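Local coordinates for protein beta-lactamase (Burkholderia cenocepacia, PDB 5E2G) that probably hydrolyses the amide bond of beta-lactams to give substituted beta-amino acids, as a member of the class C beta-lactamase family, at residues M44-G49 with Q199-D204; P92-K97 with Y132-R137; T185-P190 with L215-Y220; F258-L263 with D292-S297; G319-V324 with G340-E345. All coordinates share one frame; numbering follows the deposited sequence.

Interaction 1. Residues M44-G49 with Q199-D204; sequences MSKQTG and QGYTKD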
# COMPACT_ATOMS: atom_id res chain seq x y z
N MSE A 44 11.06 15.87 -11.86
CA MSE A 44 10.84 14.45 -12.14
C MSE A 44 12.11 13.67 -12.38
O MSE A 44 12.15 12.46 -12.14
CB MSE A 44 9.96 14.29 -13.39
CG MSE A 44 8.57 14.86 -13.30
SE MSE A 44 7.57 14.53 -14.94
CE MSE A 44 8.15 12.70 -15.29
N SER A 45 13.14 14.35 -12.89
CA SER A 45 14.36 13.71 -13.36
C SER A 45 15.50 14.71 -13.37
O SER A 45 15.39 15.76 -14.00
CB SER A 45 14.16 13.12 -14.76
OG SER A 45 15.39 12.68 -15.30
N LYS A 46 16.60 14.37 -12.69
CA LYS A 46 17.76 15.26 -12.60
C LYS A 46 18.43 15.47 -13.95
O LYS A 46 19.12 16.47 -14.14
CB LYS A 46 18.79 14.70 -11.62
CG LYS A 46 18.62 15.12 -10.18
CD LYS A 46 19.72 14.49 -9.35
CE LYS A 46 19.64 14.89 -7.90
NZ LYS A 46 20.81 14.37 -7.12
N GLN A 47 18.25 14.54 -14.88
CA GLN A 47 18.90 14.69 -16.18
C GLN A 47 18.09 15.57 -17.11
O GLN A 47 18.66 16.30 -17.93
CB GLN A 47 19.12 13.31 -16.80
CG GLN A 47 19.74 13.34 -18.18
CD GLN A 47 18.71 13.12 -19.28
OE1 GLN A 47 17.88 12.23 -19.19
NE2 GLN A 47 18.78 13.95 -20.32
N THR A 48 16.76 15.55 -16.99
CA THR A 48 15.89 16.34 -17.85
C THR A 48 15.23 17.52 -17.14
O THR A 48 14.59 18.33 -17.81
CB THR A 48 14.78 15.47 -18.44
OG1 THR A 48 13.65 15.46 -17.56
CG2 THR A 48 15.27 14.05 -18.63
N GLY A 49 15.35 17.62 -15.81
CA GLY A 49 14.87 18.78 -15.09
C GLY A 49 13.39 19.08 -15.24
O GLY A 49 12.94 20.17 -14.87
N GLN A 199 11.77 9.65 -12.57
CA GLN A 199 12.97 8.86 -12.35
C GLN A 199 13.22 8.73 -10.85
O GLN A 199 13.21 9.73 -10.13
CB GLN A 199 14.18 9.49 -13.04
CG GLN A 199 15.51 8.80 -12.72
CD GLN A 199 15.73 7.50 -13.47
OE1 GLN A 199 15.91 6.44 -12.86
NE2 GLN A 199 15.73 7.57 -14.80
N GLY A 200 13.42 7.51 -10.39
CA GLY A 200 13.82 7.29 -9.02
C GLY A 200 15.31 7.47 -8.83
O GLY A 200 16.09 7.46 -9.78
N TYR A 201 15.70 7.67 -7.57
CA TYR A 201 17.10 7.89 -7.25
C TYR A 201 17.44 7.18 -5.96
O TYR A 201 16.75 7.35 -4.95
CB TYR A 201 17.40 9.38 -7.15
CG TYR A 201 17.26 10.05 -8.49
CD1 TYR A 201 16.10 10.72 -8.84
CD2 TYR A 201 18.28 9.97 -9.44
CE1 TYR A 201 15.96 11.32 -10.09
CE2 TYR A 201 18.15 10.56 -10.68
CZ TYR A 201 16.99 11.23 -11.00
OH TYR A 201 16.87 11.81 -12.25
N THR A 202 18.49 6.37 -6.00
CA THR A 202 18.92 5.64 -4.83
C THR A 202 19.44 6.61 -3.77
O THR A 202 19.51 7.82 -3.99
CB THR A 202 19.99 4.62 -5.21
OG1 THR A 202 21.12 5.31 -5.75
CG2 THR A 202 19.45 3.68 -6.26
N LYS A 203 19.80 6.07 -2.61
CA LYS A 203 20.35 6.91 -1.54
C LYS A 203 21.66 7.57 -1.95
O LYS A 203 22.02 8.61 -1.40
CB LYS A 203 20.56 6.09 -0.27
CG LYS A 203 19.34 5.31 0.19
CD LYS A 203 19.68 4.48 1.42
CE LYS A 203 18.43 4.00 2.15
NZ LYS A 203 17.59 3.11 1.29
N ASP A 204 22.38 6.98 -2.91
CA ASP A 204 23.58 7.61 -3.43
C ASP A 204 23.27 8.76 -4.37
O ASP A 204 24.08 9.70 -4.48
CB ASP A 204 24.43 6.59 -4.19
CG ASP A 204 25.00 5.52 -3.29
OD1 ASP A 204 24.49 5.36 -2.16
OD2 ASP A 204 25.95 4.83 -3.73
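Y201 reaches across to the backbone of K46 and joins two peripheral pieces of the class C beta-lactamase fold: the loop that follows strand 35-42 and the short antiparallel ribbon of strands 200-201 and 207-208. Its phenol oxygen is the focus. K46 N donates to Y201 OH at 2.6 Å, with 151° at the hydrogen, and S45 CA sits beside the same oxygen at the ring edge. With CG opposite the carbonyl carbon (chi1 -66°), the ring is directed off the strand toward the loop. M44 O also lies at the edge, close to the ring plane, while the extended chain of K46 passes over one face with CD. K46 NZ ends 5.9 Å from the centroid of the Y201 ring, so any cation-pi attraction is weak.

A second bond runs between backbones: Q199 N donates a hydrogen bond to M44 O at 2.9 Å, nearly straight with 165° at the hydrogen. Next to it, S45 CB and Q199 CB pack at 4.0 Å.

Further out, the backbone of Y201 is held by G319, and M44 O takes a weak extra bond from N339. The loop curls back on itself, G49 N donating to S45 O at 2.6 Å, and a weak bond joins Q47 N to S45 OG at 3.4 Å.

Interaction 2. Residues P92-K97 with Y132-R137; sequences PELQGK and YLDAWR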
# COMPACT_ATOMS: atom_id res chain seq x y z
N PRO A 92 -4.01 -26.60 -6.60
CA PRO A 92 -4.28 -27.95 -6.09
C PRO A 92 -3.03 -28.77 -5.82
O PRO A 92 -3.07 -29.68 -4.98
CB PRO A 92 -5.12 -28.58 -7.20
CG PRO A 92 -5.72 -27.42 -7.92
CD PRO A 92 -4.69 -26.35 -7.88
N GLU A 93 -1.93 -28.50 -6.52
CA GLU A 93 -0.70 -29.26 -6.30
C GLU A 93 -0.21 -29.12 -4.87
O GLU A 93 0.30 -30.09 -4.28
CB GLU A 93 0.39 -28.80 -7.28
CG GLU A 93 0.02 -28.90 -8.75
CD GLU A 93 1.24 -29.16 -9.62
OE1 GLU A 93 2.13 -29.93 -9.18
OE2 GLU A 93 1.33 -28.60 -10.74
N LEU A 94 -0.34 -27.92 -4.29
CA LEU A 94 0.16 -27.63 -2.95
C LEU A 94 -0.64 -28.31 -1.86
O LEU A 94 -0.23 -28.23 -0.69
CB LEU A 94 0.15 -26.13 -2.71
CG LEU A 94 0.96 -25.29 -3.69
CD1 LEU A 94 0.97 -23.82 -3.28
CD2 LEU A 94 2.37 -25.84 -3.80
N GLN A 95 -1.75 -28.95 -2.18
CA GLN A 95 -2.47 -29.72 -1.18
C GLN A 95 -1.56 -30.80 -0.63
O GLN A 95 -1.00 -31.60 -1.39
CB GLN A 95 -3.73 -30.33 -1.79
CG GLN A 95 -4.70 -29.30 -2.33
CD GLN A 95 -5.82 -29.92 -3.13
OE1 GLN A 95 -5.93 -31.14 -3.21
NE2 GLN A 95 -6.66 -29.08 -3.73
N GLY A 96 -1.40 -30.82 0.69
CA GLY A 96 -0.42 -31.65 1.35
C GLY A 96 0.88 -30.94 1.67
O GLY A 96 1.71 -31.50 2.39
N LYS A 97 1.07 -29.76 1.17
CA LYS A 97 2.28 -29.02 1.43
C LYS A 97 2.02 -27.91 2.43
O LYS A 97 0.90 -27.36 2.48
CB LYS A 97 2.83 -28.42 0.13
CG LYS A 97 3.93 -29.24 -0.49
CD LYS A 97 3.52 -30.67 -0.75
CE LYS A 97 4.20 -31.64 0.22
NZ LYS A 97 5.65 -31.34 0.42
N TYR A 132 8.71 -23.57 -5.96
CA TYR A 132 9.17 -22.89 -4.75
C TYR A 132 8.18 -23.07 -3.61
O TYR A 132 8.57 -23.34 -2.47
CB TYR A 132 9.41 -21.41 -5.01
CG TYR A 132 9.56 -20.68 -3.70
CD1 TYR A 132 10.57 -21.01 -2.80
CD2 TYR A 132 8.66 -19.68 -3.34
CE1 TYR A 132 10.70 -20.36 -1.59
CE2 TYR A 132 8.78 -19.01 -2.13
CZ TYR A 132 9.80 -19.36 -1.26
OH TYR A 132 9.92 -18.69 -0.05
N LEU A 133 6.88 -22.90 -3.88
CA LEU A 133 5.89 -23.03 -2.82
C LEU A 133 5.85 -24.44 -2.26
O LEU A 133 5.60 -24.63 -1.06
CB LEU A 133 4.52 -22.61 -3.33
CG LEU A 133 4.42 -21.16 -3.77
CD1 LEU A 133 3.11 -20.90 -4.51
CD2 LEU A 133 4.53 -20.25 -2.56
N ASP A 134 6.10 -25.45 -3.11
CA ASP A 134 6.07 -26.83 -2.64
C ASP A 134 7.15 -27.10 -1.60
O ASP A 134 6.89 -27.76 -0.59
CB ASP A 134 6.22 -27.77 -3.83
CG ASP A 134 4.94 -28.53 -4.13
OD1 ASP A 134 4.68 -29.56 -3.46
OD2 ASP A 134 4.20 -28.08 -5.03
N ALA A 135 8.37 -26.63 -1.84
CA ALA A 135 9.47 -26.88 -0.92
C ALA A 135 9.48 -25.94 0.28
O ALA A 135 10.30 -26.12 1.18
CB ALA A 135 10.80 -26.78 -1.66
N TRP A 136 8.59 -24.95 0.29
CA TRP A 136 8.58 -23.95 1.35
C TRP A 136 8.23 -24.58 2.69
O TRP A 136 7.19 -25.24 2.82
CB TRP A 136 7.59 -22.86 1.01
CG TRP A 136 7.39 -21.87 2.10
CD1 TRP A 136 8.19 -20.81 2.40
CD2 TRP A 136 6.31 -21.84 3.04
NE1 TRP A 136 7.68 -20.12 3.47
CE2 TRP A 136 6.52 -20.73 3.88
CE3 TRP A 136 5.19 -22.64 3.26
CZ2 TRP A 136 5.65 -20.39 4.91
CZ3 TRP A 136 4.33 -22.31 4.28
CH2 TRP A 136 4.56 -21.19 5.09
N ARG A 137 9.08 -24.36 3.69
CA ARG A 137 8.83 -24.85 5.04
C ARG A 137 8.79 -23.66 5.99
O ARG A 137 9.77 -22.91 6.08
CB ARG A 137 9.91 -25.85 5.46
CG ARG A 137 9.96 -27.09 4.59
CD ARG A 137 8.65 -27.83 4.64
NE ARG A 137 8.64 -29.03 3.80
CZ ARG A 137 8.10 -29.10 2.58
NH1 ARG A 137 7.52 -28.04 2.03
NH2 ARG A 137 8.14 -30.25 1.91
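L94 and K97 bracket a type II beta turn, and the side chains at its two ends lie against D134 near the C-terminal end of helix 126-135, so a turn packs on a helix end here.

The apolar part belongs to L94, whose CD1 rests on L133 CB at 3.8 Å. F99 touches both leucines and continues this apolar cluster. The other methyl makes a close contact of a different kind, L94 CD2 coming to 3.1 Å from the carboxylate oxygen D134 OD2.

The polar groups meet without direct pairing. The aliphatic part of K97 crosses D134 at about a right angle, K97 CG coming to 3.1 Å from D134 OD1. Because the lysine is bent at chi2, chi3 and chi4, its ammonium curls past the carboxylate: K97 NZ stays 4.4 Å from D134 OD1, beyond a salt bridge, though the opposite charges probably still attract.

Like charges also come together, with K97 NZ 3.1 Å from R137 NH2; both are donors, and the approach is probably unfavourable. The arginine is held there by backbone carbonyls at and just past the helix end. R137 NH1 bonds W136 O at 2.9 Å from above that carbonyl's plane, and the same nitrogen reaches D134 O at 2.7 Å, with the oxygen lying in the guanidinium plane.

Interaction 3. Residues T185-P190 with L215-Y220; sequences TYINVP and LWQPAY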
# COMPACT_ATOMS: atom_id res chain seq x y z
N THR A 185 -3.16 5.42 -13.19
CA THR A 185 -2.66 4.39 -12.30
C THR A 185 -2.45 3.13 -13.12
O THR A 185 -3.34 2.72 -13.86
CB THR A 185 -3.64 4.13 -11.15
OG1 THR A 185 -3.86 5.35 -10.43
CG2 THR A 185 -3.09 3.09 -10.20
N TYR A 186 -1.26 2.53 -13.01
CA TYR A 186 -0.89 1.43 -13.88
C TYR A 186 -0.15 0.34 -13.12
O TYR A 186 0.63 0.62 -12.22
CB TYR A 186 0.00 1.91 -15.04
CG TYR A 186 -0.55 3.13 -15.73
CD1 TYR A 186 -1.63 3.02 -16.59
CD2 TYR A 186 -0.01 4.38 -15.50
CE1 TYR A 186 -2.16 4.13 -17.22
CE2 TYR A 186 -0.52 5.50 -16.13
CZ TYR A 186 -1.60 5.37 -16.99
OH TYR A 186 -2.11 6.48 -17.61
N ILE A 187 -0.41 -0.91 -13.51
CA ILE A 187 0.55 -1.97 -13.26
C ILE A 187 1.61 -1.97 -14.35
O ILE A 187 2.81 -2.03 -14.09
CB ILE A 187 -0.16 -3.33 -13.16
CG1 ILE A 187 -1.13 -3.35 -11.98
CG2 ILE A 187 0.84 -4.46 -13.05
CD1 ILE A 187 -0.47 -3.13 -10.64
N ASN A 188 1.16 -1.90 -15.60
CA ASN A 188 2.01 -1.78 -16.78
C ASN A 188 1.81 -0.38 -17.35
O ASN A 188 0.72 -0.04 -17.81
CB ASN A 188 1.67 -2.85 -17.81
CG ASN A 188 1.82 -4.24 -17.26
OD1 ASN A 188 0.86 -5.00 -17.18
ND2 ASN A 188 3.04 -4.58 -16.84
N VAL A 189 2.85 0.44 -17.29
CA VAL A 189 2.73 1.82 -17.77
C VAL A 189 2.71 1.82 -19.30
O VAL A 189 3.61 1.24 -19.93
CB VAL A 189 3.88 2.68 -17.24
CG1 VAL A 189 3.78 4.10 -17.78
CG2 VAL A 189 3.88 2.69 -15.71
N PRO A 190 1.72 2.46 -19.93
CA PRO A 190 1.60 2.41 -21.39
C PRO A 190 2.62 3.31 -22.07
O PRO A 190 3.19 4.22 -21.47
CB PRO A 190 0.18 2.91 -21.65
CG PRO A 190 -0.49 2.96 -20.33
CD PRO A 190 0.59 3.17 -19.32
N LEU A 215 5.78 -12.26 -8.92
CA LEU A 215 4.80 -11.60 -8.06
C LEU A 215 5.11 -10.12 -7.91
O LEU A 215 4.89 -9.53 -6.85
CB LEU A 215 4.72 -12.26 -6.67
CG LEU A 215 4.14 -13.66 -6.45
CD1 LEU A 215 2.83 -13.83 -7.19
CD2 LEU A 215 5.12 -14.75 -6.83
N TRP A 216 5.65 -9.50 -8.96
CA TRP A 216 5.99 -8.09 -8.87
C TRP A 216 4.76 -7.20 -8.96
O TRP A 216 4.73 -6.13 -8.35
CB TRP A 216 6.96 -7.70 -9.99
CG TRP A 216 6.33 -7.64 -11.36
CD1 TRP A 216 6.22 -8.67 -12.26
CD2 TRP A 216 5.72 -6.49 -11.98
NE1 TRP A 216 5.58 -8.23 -13.40
CE2 TRP A 216 5.27 -6.90 -13.26
CE3 TRP A 216 5.52 -5.17 -11.58
CZ2 TRP A 216 4.62 -6.02 -14.13
CZ3 TRP A 216 4.88 -4.30 -12.46
CH2 TRP A 216 4.43 -4.73 -13.71
N GLN A 217 3.76 -7.60 -9.73
CA GLN A 217 2.57 -6.77 -9.87
C GLN A 217 1.77 -6.69 -8.58
O GLN A 217 1.42 -5.57 -8.17
CB GLN A 217 1.71 -7.30 -11.02
CG GLN A 217 2.47 -8.16 -12.00
CD GLN A 217 1.57 -8.72 -13.08
OE1 GLN A 217 0.90 -9.73 -12.88
NE2 GLN A 217 1.55 -8.05 -14.23
N PRO A 218 1.45 -7.80 -7.89
CA PRO A 218 0.60 -7.67 -6.70
C PRO A 218 1.30 -7.02 -5.52
O PRO A 218 0.62 -6.42 -4.68
CB PRO A 218 0.21 -9.12 -6.38
CG PRO A 218 0.64 -9.94 -7.55
CD PRO A 218 1.80 -9.21 -8.13
N ALA A 219 2.62 -7.10 -5.44
CA ALA A 219 3.33 -6.65 -4.25
C ALA A 219 3.82 -5.21 -4.34
O ALA A 219 3.83 -4.50 -3.34
CB ALA A 219 4.50 -7.59 -3.96
N TYR A 220 4.22 -4.77 -5.53
CA TYR A 220 4.80 -3.42 -5.63
C TYR A 220 4.70 -2.85 -7.04
O TYR A 220 5.50 -1.96 -7.37
CB TYR A 220 6.26 -3.44 -5.19
CG TYR A 220 7.10 -4.51 -5.87
CD1 TYR A 220 7.24 -5.78 -5.31
CD2 TYR A 220 7.78 -4.25 -7.07
CE1 TYR A 220 8.01 -6.76 -5.92
CE2 TYR A 220 8.56 -5.23 -7.69
CZ TYR A 220 8.67 -6.48 -7.10
OH TYR A 220 9.43 -7.47 -7.69
O HOH W 1 1.44 -7.76 -16.86
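I187 packs its CG2 against W216 and Q217. This methyl touches W216 CH2 at 3.7 Å and, alongside, Q217 CB at 3.6 Å, so one branch of the isoleucine fills the angle between two consecutive helix residues. That branch is the one set opposite the backbone N, while CG1 lies opposite the carbonyl carbon (chi1 -63°).

Polar atoms gather at the rim of the indole. I187 O lies in the ring plane, 3.2 Å from W216 CH2, and N188 ND2 approaches the same edge at 3.4 Å from W216 CH2, with the amide turned 63° against the ring. The carbonyl of I187 is not left to the indole alone, since R223 donates a hydrogen bond to it. On the helix side, Q217 CG lies over one face of the indole, 3.3 Å above the plane and displaced toward the rim.

The remaining polar link goes through water. N188 OD1 accepts from a water at 2.8 Å, and that water takes a weak bond from Q217 NE2; the two amides themselves stay 4.3 Å apart, N188 OD1 to Q217 NE2.

Behind the contact, E173 receives the backbone N-H groups of I187 and N188. A219, further along the helix, touches N150, probably the asparagine of the tyrosine-x-asparagine motif of serine beta-lactamases; the arrangement thus joins the loop after helix 168-180 to the short helix 216-220 flanking the presumed active site.

Interaction 4. Residues F258-L263 with D292-S297; sequences FRAGPL and DAVPAS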
# COMPACT_ATOMS: atom_id res chain seq x y z
N PHE A 258 -5.00 -8.67 13.74
CA PHE A 258 -3.92 -9.03 14.65
C PHE A 258 -3.39 -7.79 15.36
O PHE A 258 -3.33 -6.71 14.77
CB PHE A 258 -2.73 -9.67 13.94
CG PHE A 258 -3.01 -11.00 13.32
CD1 PHE A 258 -3.36 -11.09 11.97
CD2 PHE A 258 -2.87 -12.16 14.06
CE1 PHE A 258 -3.61 -12.33 11.39
CE2 PHE A 258 -3.11 -13.40 13.48
CZ PHE A 258 -3.48 -13.48 12.14
N ARG A 259 -2.98 -7.97 16.61
CA ARG A 259 -2.03 -7.06 17.24
C ARG A 259 -0.62 -7.57 16.97
O ARG A 259 -0.36 -8.77 17.09
CB ARG A 259 -2.23 -6.97 18.75
CG ARG A 259 -3.64 -6.80 19.18
CD ARG A 259 -4.19 -5.45 18.78
NE ARG A 259 -5.55 -5.32 19.30
CZ ARG A 259 -6.33 -4.27 19.10
NH1 ARG A 259 -5.88 -3.25 18.39
NH2 ARG A 259 -7.55 -4.24 19.63
N ALA A 260 0.28 -6.66 16.62
CA ALA A 260 1.71 -6.97 16.57
C ALA A 260 2.44 -5.79 17.19
O ALA A 260 2.50 -4.71 16.60
CB ALA A 260 2.20 -7.24 15.15
N GLY A 261 2.99 -5.99 18.39
CA GLY A 261 3.50 -4.89 19.17
C GLY A 261 2.49 -3.76 19.25
O GLY A 261 1.33 -3.96 19.60
N PRO A 262 2.92 -2.55 18.88
CA PRO A 262 2.02 -1.38 18.94
C PRO A 262 1.04 -1.31 17.79
O PRO A 262 0.12 -0.47 17.81
CB PRO A 262 3.00 -0.21 18.86
CG PRO A 262 4.06 -0.75 17.93
CD PRO A 262 4.25 -2.19 18.35
N LEU A 263 1.22 -2.15 16.79
CA LEU A 263 0.54 -2.05 15.51
C LEU A 263 -0.66 -2.99 15.49
O LEU A 263 -0.64 -4.06 16.09
CB LEU A 263 1.54 -2.42 14.41
CG LEU A 263 1.21 -2.65 12.95
CD1 LEU A 263 2.47 -2.37 12.14
CD2 LEU A 263 0.76 -4.08 12.73
N ASP A 292 11.67 -7.89 11.46
CA ASP A 292 11.63 -8.97 12.44
C ASP A 292 10.33 -9.75 12.32
O ASP A 292 9.36 -9.32 11.69
CB ASP A 292 11.79 -8.41 13.85
CG ASP A 292 13.11 -7.69 14.05
OD1 ASP A 292 13.94 -7.65 13.12
OD2 ASP A 292 13.33 -7.15 15.16
N ALA A 293 10.31 -10.92 12.96
CA ALA A 293 9.14 -11.79 13.03
C ALA A 293 8.44 -11.54 14.36
O ALA A 293 8.68 -12.24 15.36
CB ALA A 293 9.54 -13.25 12.87
N VAL A 294 7.57 -10.55 14.38
CA VAL A 294 6.92 -10.11 15.61
C VAL A 294 5.81 -11.09 15.97
O VAL A 294 5.03 -11.47 15.09
CB VAL A 294 6.37 -8.69 15.44
CG1 VAL A 294 5.78 -8.18 16.74
CG2 VAL A 294 7.46 -7.76 14.93
N PRO A 295 5.72 -11.54 17.22
CA PRO A 295 4.56 -12.33 17.63
C PRO A 295 3.28 -11.53 17.42
O PRO A 295 3.21 -10.35 17.75
CB PRO A 295 4.82 -12.62 19.11
CG PRO A 295 6.31 -12.60 19.21
CD PRO A 295 6.76 -11.51 18.27
N ALA A 296 2.28 -12.19 16.86
CA ALA A 296 1.04 -11.54 16.46
C ALA A 296 -0.13 -12.26 17.12
O ALA A 296 -0.31 -13.46 16.90
CB ALA A 296 0.89 -11.55 14.94
N SER A 297 -0.91 -11.54 17.90
CA SER A 297 -2.05 -12.16 18.58
C SER A 297 -3.32 -11.86 17.80
O SER A 297 -3.61 -10.71 17.47
CB SER A 297 -2.17 -11.68 20.02
OG SER A 297 -1.98 -10.29 20.13
O HOH W 2 2.59 -8.70 19.97
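V294 meets A260 where strand 294-303 pairs antiparallel with strand 256-260 in the large beta sheet of the beta-lactamase fold. The axes of strands 258-260 and 294-297 make 150° with one another. V294 CG1, the branch opposite the backbone N (chi1 -176°), packs on A260 CB at 4.0 Å and also sits near the backbone N of G261, the second residue of the type II' turn from A260 to L263. M289 of helix 287-291 touches both V294 and A260.

P295 contributes its carbonyl. A water donates to P295 O at 2.8 Å and accepts from G261 N, bridging the turn to the second strand.

A296 CB packs obliquely against the F258 ring, 3.9 Å from F258 CD2. The CA of A296 points a hydrogen at R259 O, while its backbone bonds T144 on the far side of the strand.

S297 closes the register with R259 as a hydrogen-bonded pair. R259 N to S297 O and S297 N to R259 O both measure 2.9 Å. S297 O also receives a contact from the CA hydrogen of F258. The guanidinium of R259 leaves the pair to bond T264, and the nearest side-chain atom of R259 to the serine hydroxyl is CB, 3.6 Å from S297 OG.

Interaction 5. Residues G319-V324 with G340-E345; sequences GFSTYV and GNVPIE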
# COMPACT_ATOMS: atom_id res chain seq x y z
N GLY A 319 14.15 3.58 -5.65
CA GLY A 319 14.31 4.98 -5.96
C GLY A 319 13.24 5.91 -5.44
O GLY A 319 13.36 7.13 -5.61
N PHE A 320 12.20 5.38 -4.80
CA PHE A 320 11.02 6.16 -4.43
C PHE A 320 10.62 5.92 -2.98
O PHE A 320 10.90 4.87 -2.39
CB PHE A 320 9.82 5.82 -5.32
CG PHE A 320 9.99 6.16 -6.78
CD1 PHE A 320 10.75 5.36 -7.62
CD2 PHE A 320 9.35 7.27 -7.33
CE1 PHE A 320 10.90 5.67 -8.97
CE2 PHE A 320 9.49 7.58 -8.68
CZ PHE A 320 10.27 6.78 -9.50
N SER A 321 9.91 6.89 -2.41
CA SER A 321 9.40 6.81 -1.04
C SER A 321 7.95 7.27 -0.99
O SER A 321 7.62 8.34 -1.50
CB SER A 321 10.25 7.66 -0.09
OG SER A 321 11.57 7.17 0.01
N THR A 322 7.10 6.47 -0.34
CA THR A 322 5.66 6.70 -0.30
C THR A 322 5.16 6.58 1.14
O THR A 322 5.66 5.77 1.92
CB THR A 322 4.92 5.68 -1.17
OG1 THR A 322 5.58 5.59 -2.43
CG2 THR A 322 3.47 6.08 -1.38
N TYR A 323 4.15 7.38 1.47
CA TYR A 323 3.44 7.25 2.73
C TYR A 323 1.99 7.68 2.53
O TYR A 323 1.72 8.66 1.84
CB TYR A 323 4.07 8.10 3.85
CG TYR A 323 3.45 7.87 5.22
CD1 TYR A 323 3.47 6.61 5.81
CD2 TYR A 323 2.86 8.91 5.92
CE1 TYR A 323 2.91 6.39 7.07
CE2 TYR A 323 2.30 8.70 7.18
CZ TYR A 323 2.33 7.44 7.74
OH TYR A 323 1.78 7.23 8.98
N VAL A 324 1.08 6.94 3.16
CA VAL A 324 -0.35 7.20 3.10
C VAL A 324 -0.92 7.10 4.50
O VAL A 324 -0.68 6.11 5.19
CB VAL A 324 -1.06 6.19 2.18
CG1 VAL A 324 -2.56 6.41 2.23
CG2 VAL A 324 -0.52 6.28 0.75
N GLY A 340 12.88 9.83 -4.30
CA GLY A 340 14.14 9.60 -3.64
C GLY A 340 13.86 8.86 -2.35
O GLY A 340 12.72 8.56 -2.02
N ASN A 341 14.93 8.58 -1.61
CA ASN A 341 14.86 7.78 -0.39
C ASN A 341 14.63 8.70 0.80
O ASN A 341 15.49 9.53 1.13
CB ASN A 341 16.13 6.95 -0.22
CG ASN A 341 16.14 5.69 -1.07
OD1 ASN A 341 16.21 4.58 -0.55
ND2 ASN A 341 16.05 5.86 -2.39
N VAL A 342 13.48 8.56 1.44
CA VAL A 342 13.12 9.33 2.62
C VAL A 342 12.93 8.35 3.77
O VAL A 342 12.17 7.39 3.63
CB VAL A 342 11.84 10.16 2.42
CG1 VAL A 342 11.51 10.96 3.68
CG2 VAL A 342 11.98 11.08 1.22
N PRO A 343 13.59 8.55 4.92
CA PRO A 343 13.40 7.63 6.04
C PRO A 343 11.94 7.56 6.43
O PRO A 343 11.24 8.58 6.50
CB PRO A 343 14.25 8.24 7.14
CG PRO A 343 15.29 9.00 6.41
CD PRO A 343 14.59 9.57 5.22
N ILE A 344 11.47 6.33 6.67
CA ILE A 344 10.07 6.09 6.97
C ILE A 344 9.60 6.99 8.11
O ILE A 344 8.55 7.64 8.02
CB ILE A 344 9.85 4.61 7.30
CG1 ILE A 344 9.79 3.82 5.99
CG2 ILE A 344 8.59 4.43 8.13
CD1 ILE A 344 9.91 2.36 6.17
N GLU A 345 10.36 7.05 9.20
CA GLU A 345 9.92 7.83 10.34
C GLU A 345 9.83 9.32 10.01
O GLU A 345 9.04 10.05 10.61
CB GLU A 345 10.84 7.59 11.54
CG GLU A 345 11.05 6.11 11.91
CD GLU A 345 9.90 5.50 12.71
OE1 GLU A 345 8.75 5.97 12.59
OE2 GLU A 345 10.16 4.52 13.46
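One short side chain, that of S321 at the start of strand 321-327, carries the contact with the backbone just before the C-terminal helix. CB points across the gap and meets G340 O at 3.3 Å; it also packs beside V342, with S321 CB 3.9 Å from V342 CB. From there OG turns to lie opposite the carbonyl carbon (chi1 -65°), a setting that brings it between two backbone groups two residues apart. S321 OG donates to G340 O at 2.7 Å, in the plane of that carbonyl and on a lone pair. The same oxygen accepts from V342 N at 2.8 Å, with 158° at the hydrogen. One hydroxyl thus satisfies a buried C=O and a buried N-H at once and holds the backbone on both sides of N341, whose CA lies 3.4 Å from S321 OG.

Around this point the two backbones run close without bonding: G319 O and G340 N are 3.0 Å apart, but the angle is poor. The CB of N341 points away, but its amide curls back beside G319; OD1 bonds K203 and ND2 bonds G318. A little further along, R347 of the C-terminal helix ties the two segments together, donating to T322 O and to V342 O.

P343 occupies the N-cap position of helix 344-357. The whole is a beta hairpin followed by a helix: strands 321-327 and 332-338 sit in the central antiparallel sheet of the serine beta-lactamase fold, and the chain leaves the second of them to lay the C-terminal helix against the sheet.

From the N terminus, the loop after strand 35-42 waits for residues 199-204, so interaction 1 closes a long loop. Interaction 2 lies wholly within that loop, joining the 92-97 turn to helix 126-135, its centre about 42 Å from that of interaction 1. Interaction 3 crosses interaction 1: it opens at 185-190, before 199-204 arrives, and ends on helix 216-220. Interactions 4 and 5 then follow in series, both on the large sheet, the former pairing two strands and the latter joining a strand to the approach of the C-terminal helix. Interactions 1 and 5 touch directly: K203 NZ meets N341 OD1, and Y201 N meets G319 O, linking the small ribbon to the sheet.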